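Local atomic coordinates of single-stranded DNA-binding protein (Thermotoga maritima, PDB entry 1Z9F), a protein that probably binds single-stranded DNA, acting as a homotetramer. Residues A74-A77 / R78-T82. Numbering follows the deposited sequence.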
ATOM      1  N   ALA A  74       1.281 -19.438   0.360  1.00 79.16           N
ATOM      2  CA  ALA A  74      -0.153 -19.788   0.410  1.00 79.36           C
ATOM      3  C   ALA A  74      -0.345 -21.022   1.263  1.00 79.78           C
ATOM      4  O   ALA A  74      -1.186 -21.030   2.151  1.00 79.90           O
ATOM      5  CB  ALA A  74      -0.716 -20.025  -0.983  1.00 78.91           C
ATOM      6  N   GLU A  75       0.458 -22.050   0.995  1.00 80.39           N
ATOM      7  CA  GLU A  75       0.403 -23.294   1.761  1.00 81.02           C
ATOM      8  C   GLU A  75       0.693 -23.030   3.235  1.00 81.00           C
ATOM      9  O   GLU A  75      -0.063 -23.469   4.105  1.00 81.29           O
ATOM     10  CB  GLU A  75       1.395 -24.335   1.223  1.00 81.07           C
ATOM     11  CG  GLU A  75       1.121 -24.806  -0.193  1.00 81.71           C
ATOM     12  CD  GLU A  75       2.147 -25.807  -0.679  1.00 81.83           C
ATOM     13  OE1 GLU A  75       2.241 -26.898  -0.070  1.00 83.26           O
ATOM     14  OE2 GLU A  75       2.851 -25.509  -1.671  1.00 83.24           O
ATOM     15  N   PHE A  76       1.787 -22.321   3.509  1.00 80.88           N
ATOM     16  CA  PHE A  76       2.120 -21.937   4.881  1.00 80.81           C
ATOM     17  C   PHE A  76       0.977 -21.143   5.509  1.00 80.46           C
ATOM     18  O   PHE A  76       0.621 -21.368   6.664  1.00 80.08           O
ATOM     19  CB  PHE A  76       3.419 -21.120   4.941  1.00 80.90           C
ATOM     20  CG  PHE A  76       3.523 -20.241   6.166  1.00 81.30           C
ATOM     21  CD1 PHE A  76       3.084 -18.924   6.129  1.00 81.03           C
ATOM     22  CD2 PHE A  76       4.027 -20.741   7.358  1.00 81.81           C
ATOM     23  CE1 PHE A  76       3.143 -18.127   7.258  1.00 81.62           C
ATOM     24  CE2 PHE A  76       4.105 -19.941   8.491  1.00 81.05           C
ATOM     25  CZ  PHE A  76       3.662 -18.635   8.441  1.00 81.51           C
ATOM     26  N   ALA A  77       0.402 -20.223   4.736  1.00 80.44           N
ATOM     27  CA  ALA A  77      -0.623 -19.320   5.258  1.00 80.47           C
ATOM     28  C   ALA A  77      -1.807 -20.111   5.763  1.00 79.85           C
ATOM     29  O   ALA A  77      -2.118 -20.093   6.949  1.00 79.46           O
ATOM     30  CB  ALA A  77      -1.070 -18.306   4.201  1.00 80.79           C
ATOM     31  N   ARG A  78      -2.437 -20.831   4.851  1.00 79.85           N
ATOM     32  CA  ARG A  78      -3.599 -21.669   5.174  1.00 79.73           C
ATOM     33  C   ARG A  78      -3.385 -22.682   6.311  1.00 78.96           C
ATOM     34  O   ARG A  78      -4.228 -22.780   7.200  1.00 78.27           O
ATOM     35  CB  ARG A  78      -4.078 -22.384   3.927  1.00 79.57           C
ATOM     36  CG  ARG A  78      -5.206 -23.338   4.195  1.00 82.12           C
ATOM     37  CD  ARG A  78      -6.512 -22.614   4.594  1.00 83.95           C
ATOM     38  NE  ARG A  78      -7.505 -23.511   5.197  1.00 83.11           N
ATOM     39  CZ  ARG A  78      -8.041 -24.572   4.607  1.00 84.16           C
ATOM     40  NH1 ARG A  78      -7.687 -24.935   3.380  1.00 85.06           N
ATOM     41  NH2 ARG A  78      -8.943 -25.296   5.257  1.00 84.84           N
ATOM     42  N   THR A  79      -2.268 -23.406   6.309  1.00 78.81           N
ATOM     43  CA  THR A  79      -2.057 -24.441   7.336  1.00 79.21           C
ATOM     44  C   THR A  79      -1.545 -23.904   8.683  1.00 79.35           C
ATOM     45  O   THR A  79      -1.496 -24.653   9.657  1.00 79.59           O
ATOM     46  CB  THR A  79      -1.160 -25.650   6.852  1.00 78.98           C
ATOM     47  OG1 THR A  79       0.232 -25.339   6.943  1.00 78.46           O
ATOM     48  CG2 THR A  79      -1.494 -26.072   5.426  1.00 79.42           C
ATOM     49  N   TYR A  80      -1.171 -22.626   8.748  1.00 79.71           N
ATOM     50  CA  TYR A  80      -0.674 -22.040  10.005  1.00 79.80           C
ATOM     51  C   TYR A  80      -1.398 -20.780  10.497  1.00 79.85           C
ATOM     52  O   TYR A  80      -1.508 -20.591  11.705  1.00 79.85           O
ATOM     53  CB  TYR A  80       0.838 -21.800   9.928  1.00 79.80           C
ATOM     54  CG  TYR A  80       1.632 -23.084   9.829  1.00 79.82           C
ATOM     55  CD1 TYR A  80       1.926 -23.828  10.962  1.00 79.78           C
ATOM     56  CD2 TYR A  80       2.070 -23.561   8.600  1.00 79.82           C
ATOM     57  CE1 TYR A  80       2.644 -25.007  10.877  1.00 79.68           C
ATOM     58  CE2 TYR A  80       2.785 -24.739   8.501  1.00 79.70           C
ATOM     59  CZ  TYR A  80       3.070 -25.463   9.640  1.00 80.07           C
ATOM     60  OH  TYR A  80       3.781 -26.646   9.530  1.00 79.95           O
ATOM     61  N   LEU A  81      -1.898 -19.934   9.594  1.00 80.19           N
ATOM     62  CA  LEU A  81      -2.533 -18.658   9.998  1.00 80.39           C
ATOM     63  C   LEU A  81      -3.995 -18.824  10.431  1.00 80.58           C
ATOM     64  O   LEU A  81      -4.770 -19.504   9.759  1.00 80.57           O
ATOM     65  CB  LEU A  81      -2.480 -17.623   8.865  1.00 80.46           C
ATOM     66  CG  LEU A  81      -1.142 -17.301   8.201  1.00 80.59           C
ATOM     67  CD1 LEU A  81      -1.287 -16.081   7.291  1.00 80.41           C
ATOM     68  CD2 LEU A  81      -0.059 -17.067   9.223  1.00 81.03           C
ATOM     69  N   THR A  82      -4.366 -18.188  11.545  1.00 80.73           N
ATOM     70  CA  THR A  82      -5.764 -18.159  12.012  1.00 80.71           C
ATOM     71  C   THR A  82      -6.137 -16.755  12.507  1.00 80.88           C
ATOM     72  O   THR A  82      -5.264 -15.947  12.793  1.00 81.11           O
ATOM     73  CB  THR A  82      -6.029 -19.197  13.135  1.00 80.61           C
ATOM     74  OG1 THR A  82      -5.270 -18.865  14.305  1.00 80.45           O
ATOM     75  CG2 THR A  82      -5.660 -20.596  12.676  1.00 80.18           C
TER
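Phe76 lays its ring beside that of Tyr80, one helical turn further on, and the two overlap little: the planes are near parallel, 25° apart, yet slid past each other so that the centroids stand 5.6 Å apart. The closest touch is made by their flanks, Phe76 CD2 to Tyr80 CD2 at 3.7 Å. With CG of Phe76 turned anti to its own nitrogen (chi1 156°), the ring projects outward from the helix, leaning somewhat toward its C-terminal end, and there CE1 meets CD2 of Leu81 at 3.9 Å. The other branch of that leucine, CD1, rests 3.8 Å from CB of Ala77, so the two methyls of Leu81 divide between Phe76 and Ala77, five and four residues earlier. All this happens at the end of helix 71-80, which in this OB fold connects strand 62-70 to strand 86-96. Leu81, the first residue to leave helical geometry, is buried against Leu25, Phe43 and Val116 of the sheet, while Phe118 touches both Leu81 and Tyr80. Regular i to i+4 bonds come first, Arg78 N to Ala74 O and Thr79 N to Glu75 O; Ala74 O is also gripped by Thr41 OG1. At the exit an i to i+3 bond joins the i to i+4 pattern. Ala77 O takes two amides, Leu81 N at 2.7 Å in an almost straight bond and Tyr80 N at 3.2 Å from above the carbonyl plane, whereas the bond from Tyr80 N to Phe76 O is weak, bent to 124° at the hydrogen. That same Phe76 oxygen lies in the plane of the Tyr80 ring, 3.3 Å from CD2 at its edge.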